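PDB 3D3Y: uncharacterized protein from Enterococcus faecalis, which is of unknown function but is related to the M16 metallopeptidases, carrying a domain of their inactive type, and probably binds a metal ion. Local coordinates for residues S160-Q165 with P238-I243; L259-D264 with K408-Q413. One frame throughout, in Å; residues are numbered along the deposited sequence.

How the contacts relate
From the N terminus, helix 150-162 ends in segment 160-165, and contact 1 closes a loop of 72 residues when the chain returns as 238-243, the lead-in to strand 244-251. Contact 2 opens only afterwards: strand 255-262 runs into 259-264 and is met, 143 mostly helical residues later, by 408-413, where helix 400-409 gives way to strand 411-421. The two loops therefore follow one another in series, neither nesting nor crossing. In space contacts 1 and 2 touch, and Tyr162 reaches Asn262 through a weak hydrogen bond. Contact 2 pairs two inner strands of the five-stranded sheet; contact 1 joins the end of helix 150-162 to the loop before strand 244-251, next to that sheet.

Contact 1 of 2, residues S160-Q165 with P238-I243; sequences SVYFNQ and PIRNVI
An off-centre cation-pi contact between Arg240 and Tyr162 joins the C-terminal end of helix 150-162 to the loop that leads into edge strand 244-251, beside the five-stranded sheet that contains strands 244-251, 411-421 and 255-262. The guanidinium carbon CZ of Arg240 is 5.0 Å from the centroid of the Tyr162 ring, and the two planes stand 65° apart, so the group is tipped over the ring instead of stacked flat on it. Its NH1 does the touching, above one face near the rim and 3.4 Å from CD1 of Tyr162. Chi1 of Tyr162 is -180°, which sets the ring beside its own carbonyl carbon, where NH1 of Arg240 meets ring face and carbonyl oxygen together; the arginine chain bends at chi2 and chi3 to arrive there. NH1 of Arg240 comes within 2.8 Å of Tyr162 O, but the angle is too poor for a hydrogen bond; that carbonyl is bonded instead by Gln237. The ring also packs against Phe314. Farther out, the extended side chain of Gln165 crosses Pro238, with NE2 of Gln165 3.2 Å from CD of Pro238. The positive group thus lies against a pi face and near main-chain oxygens at the helix C terminus, where the helix dipole would be expected to favour a cation.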
loop_
_atom_site.group_PDB
_atom_site.type_symbol
_atom_site.label_atom_id
_atom_site.label_comp_id
_atom_site.label_asym_id
_atom_site.label_seq_id
_atom_site.Cartn_x
_atom_site.Cartn_y
_atom_site.Cartn_z
ATOM N N SER A 160 9.323 10.566 7.387
ATOM C CA SER A 160 10.797 10.679 7.337
ATOM C C SER A 160 11.397 10.893 8.713
ATOM O O SER A 160 12.474 10.383 8.991
ATOM C CB SER A 160 11.271 11.832 6.449
ATOM O OG SER A 160 11.086 11.505 5.093
ATOM N N VAL A 161 10.709 11.658 9.561
ATOM C CA VAL A 161 11.173 11.934 10.916
ATOM C C VAL A 161 10.972 10.682 11.752
ATOM O O VAL A 161 11.929 10.190 12.370
ATOM C CB VAL A 161 10.449 13.128 11.576
ATOM C CG1 VAL A 161 10.988 13.365 13.004
ATOM C CG2 VAL A 161 10.666 14.375 10.738
ATOM N N TYR A 162 9.749 10.152 11.745
ATOM C CA TYR A 162 9.454 8.945 12.552
ATOM C C TYR A 162 10.436 7.804 12.239
ATOM O O TYR A 162 10.976 7.169 13.153
ATOM C CB TYR A 162 7.975 8.477 12.405
ATOM C CG TYR A 162 7.676 7.237 13.249
ATOM C CD1 TYR A 162 7.339 7.357 14.592
ATOM C CD2 TYR A 162 7.812 5.944 12.716
ATOM C CE1 TYR A 162 7.088 6.227 15.386
ATOM C CE2 TYR A 162 7.571 4.796 13.514
ATOM C CZ TYR A 162 7.205 4.955 14.836
ATOM O OH TYR A 162 6.966 3.844 15.641
ATOM N N PHE A 163 10.661 7.555 10.949
ATOM C CA PHE A 163 11.537 6.461 10.474
ATOM C C PHE A 163 12.975 6.881 10.178
ATOM O O PHE A 163 13.663 6.284 9.347
ATOM C CB PHE A 163 10.936 5.848 9.210
ATOM C CG PHE A 163 9.609 5.166 9.437
ATOM C CD1 PHE A 163 9.552 3.941 10.129
ATOM C CD2 PHE A 163 8.426 5.727 8.935
ATOM C CE1 PHE A 163 8.339 3.286 10.330
ATOM C CE2 PHE A 163 7.186 5.087 9.136
ATOM C CZ PHE A 163 7.148 3.857 9.839
ATOM N N ASN A 164 13.420 7.912 10.855
ATOM C CA ASN A 164 14.686 8.542 10.528
ATOM C C ASN A 164 15.841 7.584 10.770
ATOM O O ASN A 164 16.898 7.734 10.172
ATOM C CB ASN A 164 14.855 9.802 11.360
ATOM C CG ASN A 164 15.864 10.760 10.772
ATOM O OD1 ASN A 164 16.234 10.651 9.594
ATOM N ND2 ASN A 164 16.313 11.722 11.584
ATOM N N GLN A 165 15.635 6.581 11.623
ATOM C CA GLN A 165 16.719 5.623 11.878
ATOM C C GLN A 165 16.878 4.615 10.712
ATOM O O GLN A 165 17.883 3.895 10.639
ATOM C CB GLN A 165 16.586 4.946 13.249
ATOM C CG GLN A 165 15.265 4.240 13.519
ATOM C CD GLN A 165 15.206 3.641 14.924
ATOM O OE1 GLN A 165 14.513 4.160 15.829
ATOM N NE2 GLN A 165 15.956 2.536 15.119
ATOM N N PRO A 238 13.182 0.673 17.814
ATOM C CA PRO A 238 13.072 1.036 19.224
ATOM C C PRO A 238 12.305 2.336 19.453
ATOM O O PRO A 238 12.354 3.262 18.610
ATOM C CB PRO A 238 14.532 1.210 19.659
ATOM C CG PRO A 238 15.332 0.515 18.631
ATOM C CD PRO A 238 14.586 0.660 17.365
ATOM N N ILE A 239 11.585 2.374 20.578
ATOM C CA ILE A 239 11.048 3.604 21.146
ATOM C C ILE A 239 12.216 4.490 21.613
ATOM O O ILE A 239 13.119 4.010 22.307
ATOM C CB ILE A 239 10.104 3.298 22.321
ATOM C CG1 ILE A 239 8.830 2.620 21.805
ATOM C CG2 ILE A 239 9.695 4.565 23.038
ATOM C CD1 ILE A 239 8.425 1.424 22.616
ATOM N N ARG A 240 12.194 5.755 21.197
ATOM C CA ARG A 240 13.132 6.782 21.646
ATOM C C ARG A 240 12.539 7.460 22.886
ATOM O O ARG A 240 11.325 7.699 22.967
ATOM C CB ARG A 240 13.323 7.860 20.563
ATOM C CG ARG A 240 13.954 7.434 19.213
ATOM C CD ARG A 240 13.314 8.239 18.023
ATOM N NE ARG A 240 12.226 7.510 17.360
ATOM C CZ ARG A 240 11.390 8.008 16.433
ATOM N NH1 ARG A 240 10.447 7.225 15.929
ATOM N NH2 ARG A 240 11.462 9.278 16.017
ATOM N N ASN A 241 13.385 7.806 23.846
ATOM C CA ASN A 241 12.879 8.496 25.032
ATOM C C ASN A 241 12.590 9.977 24.835
ATOM O O ASN A 241 11.799 10.566 25.583
ATOM C CB ASN A 241 13.727 8.200 26.273
ATOM C CG ASN A 241 13.363 6.850 26.903
ATOM O OD1 ASN A 241 12.195 6.614 27.275
ATOM N ND2 ASN A 241 14.345 5.950 27.001
ATOM N N VAL A 242 13.166 10.568 23.796
ATOM C CA VAL A 242 12.906 11.965 23.503
ATOM C C VAL A 242 12.072 12.052 22.211
ATOM O O VAL A 242 12.358 11.342 21.241
ATOM C CB VAL A 242 14.238 12.748 23.383
ATOM C CG1 VAL A 242 14.007 14.182 22.915
ATOM C CG2 VAL A 242 14.993 12.750 24.719
ATOM N N ILE A 243 11.038 12.889 22.204
ATOM C CA ILE A 243 10.282 13.168 20.978
ATOM C C ILE A 243 11.080 14.056 20.007
ATOM O O ILE A 243 11.588 15.095 20.420
ATOM C CB ILE A 243 8.948 13.834 21.317
ATOM C CG1 ILE A 243 8.070 12.829 22.073
ATOM C CG2 ILE A 243 8.235 14.363 20.051
ATOM C CD1 ILE A 243 7.095 13.436 23.030
#

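Contact 2 of 2, residues L259-D264 with K408-Q413; sequences LAYNTD and KRLELQ
The ring of Tyr261 is sandwiched between two leucines of the partner segment. CD2 of Leu410 sits over one face, toward the rim, 3.9 Å from the centroid of the Tyr261 ring; CD1 of Leu412 covers the opposite face almost centrally, 4.0 Å from that centroid. Both are CH-pi contacts. A chi1 of -60° sets the Tyr261 ring beside its own backbone N, between the two leucines, and its CE1 meets CB of Leu412 at 3.7 Å. The same CD1 of Leu412 touches CB of Leu259, while Thr263 CG2 lies side by side with CD1 of Leu410. Ile333 and Leu337 of helix 326-341 pack on this leucine and tyrosine face, so it forms part of the core between sheet and helix. Behind the side chains, strand 255-262, part of the M16 inactive-type region, is the antiparallel neighbour of strand 411-421 in a mixed five-stranded sheet. Tyr261 and Leu412 form a non-hydrogen-bonded pair. Next to it, Asn262 and Glu411 are hydrogen-bonded both ways: Asn262 N gives to Glu411 O at 2.8 Å, and Glu411 N returns to Asn262 O at 3.0 Å. Gln413 N extends the ladder to Ala260 O at 2.8 Å. Past the last pair, a water lies 2.8 Å from both Asn262 OD1 and Arg409 O and can bridge them, though with further acceptors in reach it need not donate to both at once; the guanidinium of Arg409 turns to Glu405 in a salt bridge.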
loop_
_atom_site.group_PDB
_atom_site.type_symbol
_atom_site.label_atom_id
_atom_site.label_comp_id
_atom_site.label_asym_id
_atom_site.label_seq_id
_atom_site.Cartn_x
_atom_site.Cartn_y
_atom_site.Cartn_z
ATOM N N LEU A 259 1.607 14.277 13.925
ATOM C CA LEU A 259 2.228 13.584 15.074
ATOM C C LEU A 259 2.266 12.105 14.749
ATOM O O LEU A 259 1.291 11.556 14.209
ATOM C CB LEU A 259 1.404 13.753 16.360
ATOM C CG LEU A 259 1.190 15.117 17.016
ATOM C CD1 LEU A 259 0.164 15.967 16.235
ATOM C CD2 LEU A 259 0.687 14.880 18.402
ATOM N N ALA A 260 3.368 11.462 15.120
ATOM C CA ALA A 260 3.538 10.036 14.926
ATOM C C ALA A 260 3.817 9.360 16.254
ATOM O O ALA A 260 4.715 9.773 17.007
ATOM C CB ALA A 260 4.677 9.766 13.962
ATOM N N TYR A 261 3.097 8.267 16.494
ATOM C CA TYR A 261 3.202 7.496 17.713
ATOM C C TYR A 261 3.602 6.070 17.399
ATOM O O TYR A 261 3.135 5.517 16.404
ATOM C CB TYR A 261 1.818 7.390 18.344
ATOM C CG TYR A 261 1.136 8.675 18.737
ATOM C CD1 TYR A 261 1.149 9.120 20.055
ATOM C CD2 TYR A 261 0.414 9.408 17.799
ATOM C CE1 TYR A 261 0.490 10.293 20.417
ATOM C CE2 TYR A 261 -0.268 10.569 18.150
ATOM C CZ TYR A 261 -0.229 10.992 19.455
ATOM O OH TYR A 261 -0.917 12.130 19.781
ATOM N N ASN A 262 4.436 5.470 18.246
ATOM C CA ASN A 262 4.728 4.041 18.162
ATOM C C ASN A 262 3.570 3.301 18.864
ATOM O O ASN A 262 3.204 3.639 20.003
ATOM C CB ASN A 262 6.071 3.745 18.851
ATOM C CG ASN A 262 6.481 2.275 18.767
ATOM O OD1 ASN A 262 5.933 1.425 19.451
ATOM N ND2 ASN A 262 7.467 1.993 17.956
ATOM N N THR A 263 2.981 2.332 18.187
ATOM C CA THR A 263 1.940 1.527 18.805
ATOM C C THR A 263 2.458 0.164 19.203
ATOM O O THR A 263 1.871 -0.479 20.071
ATOM C CB THR A 263 0.762 1.279 17.845
ATOM O OG1 THR A 263 1.253 0.524 16.727
ATOM C CG2 THR A 263 0.138 2.602 17.340
ATOM N N ASP A 264 3.515 -0.290 18.532
ATOM C CA ASP A 264 3.970 -1.665 18.631
ATOM C C ASP A 264 2.826 -2.706 18.430
ATOM O O ASP A 264 2.888 -3.790 18.980
ATOM C CB ASP A 264 4.677 -1.845 19.987
ATOM C CG ASP A 264 5.601 -3.051 20.024
ATOM O OD1 ASP A 264 6.357 -3.276 19.034
ATOM O OD2 ASP A 264 5.577 -3.761 21.064
ATOM N N LYS A 408 -2.708 3.441 26.381
ATOM C CA LYS A 408 -1.533 3.496 27.265
ATOM C C LYS A 408 -0.257 3.033 26.564
ATOM O O LYS A 408 0.831 3.526 26.870
ATOM C CB LYS A 408 -1.759 2.683 28.554
ATOM C CG LYS A 408 -2.725 3.358 29.541
ATOM C CD LYS A 408 -3.141 2.393 30.668
ATOM C CE LYS A 408 -4.202 3.040 31.563
ATOM N NZ LYS A 408 -4.828 2.001 32.449
ATOM N N ARG A 409 -0.386 2.086 25.635
ATOM C CA ARG A 409 0.778 1.588 24.863
ATOM C C ARG A 409 1.329 2.604 23.881
ATOM O O ARG A 409 2.515 2.604 23.575
ATOM C CB ARG A 409 0.379 0.353 24.077
ATOM C CG ARG A 409 0.316 -0.856 24.950
ATOM C CD ARG A 409 -0.226 -2.060 24.198
ATOM N NE ARG A 409 -0.365 -3.191 25.124
ATOM C CZ ARG A 409 0.138 -4.403 24.911
ATOM N NH1 ARG A 409 0.819 -4.659 23.794
ATOM N NH2 ARG A 409 -0.049 -5.351 25.823
ATOM N N LEU A 410 0.439 3.440 23.361
ATOM C CA LEU A 410 0.775 4.493 22.417
ATOM C C LEU A 410 1.861 5.343 22.989
ATOM O O LEU A 410 1.778 5.726 24.147
ATOM C CB LEU A 410 -0.438 5.394 22.223
ATOM C CG LEU A 410 -0.669 5.868 20.815
ATOM C CD1 LEU A 410 -1.226 4.651 20.114
ATOM C CD2 LEU A 410 -1.686 6.987 20.766
ATOM N N GLU A 411 2.854 5.686 22.184
ATOM C CA GLU A 411 3.948 6.511 22.658
ATOM C C GLU A 411 4.332 7.511 21.577
ATOM O O GLU A 411 4.821 7.118 20.518
ATOM C CB GLU A 411 5.158 5.636 22.972
ATOM C CG GLU A 411 6.340 6.388 23.497
ATOM C CD GLU A 411 6.245 6.697 24.998
ATOM O OE1 GLU A 411 7.008 7.578 25.460
ATOM O OE2 GLU A 411 5.427 6.064 25.705
ATOM N N LEU A 412 4.128 8.795 21.858
ATOM C CA LEU A 412 4.478 9.862 20.889
ATOM C C LEU A 412 5.969 9.843 20.622
ATOM O O LEU A 412 6.779 9.666 21.561
ATOM C CB LEU A 412 3.989 11.238 21.375
ATOM C CG LEU A 412 4.214 12.468 20.493
ATOM C CD1 LEU A 412 3.612 12.259 19.097
ATOM C CD2 LEU A 412 3.652 13.738 21.165
ATOM N N GLN A 413 6.335 9.968 19.338
ATOM C CA GLN A 413 7.733 9.854 18.897
ATOM C C GLN A 413 8.225 10.999 18.016
ATOM O O GLN A 413 9.404 11.364 18.059
ATOM C CB GLN A 413 7.964 8.515 18.169
ATOM C CG GLN A 413 7.914 7.253 19.109
ATOM C CD GLN A 413 9.096 7.164 20.063
ATOM O OE1 GLN A 413 9.089 7.751 21.171
ATOM N NE2 GLN A 413 10.123 6.442 19.651
HETATM O O HOH W 1 4.584 1.575 21.947
#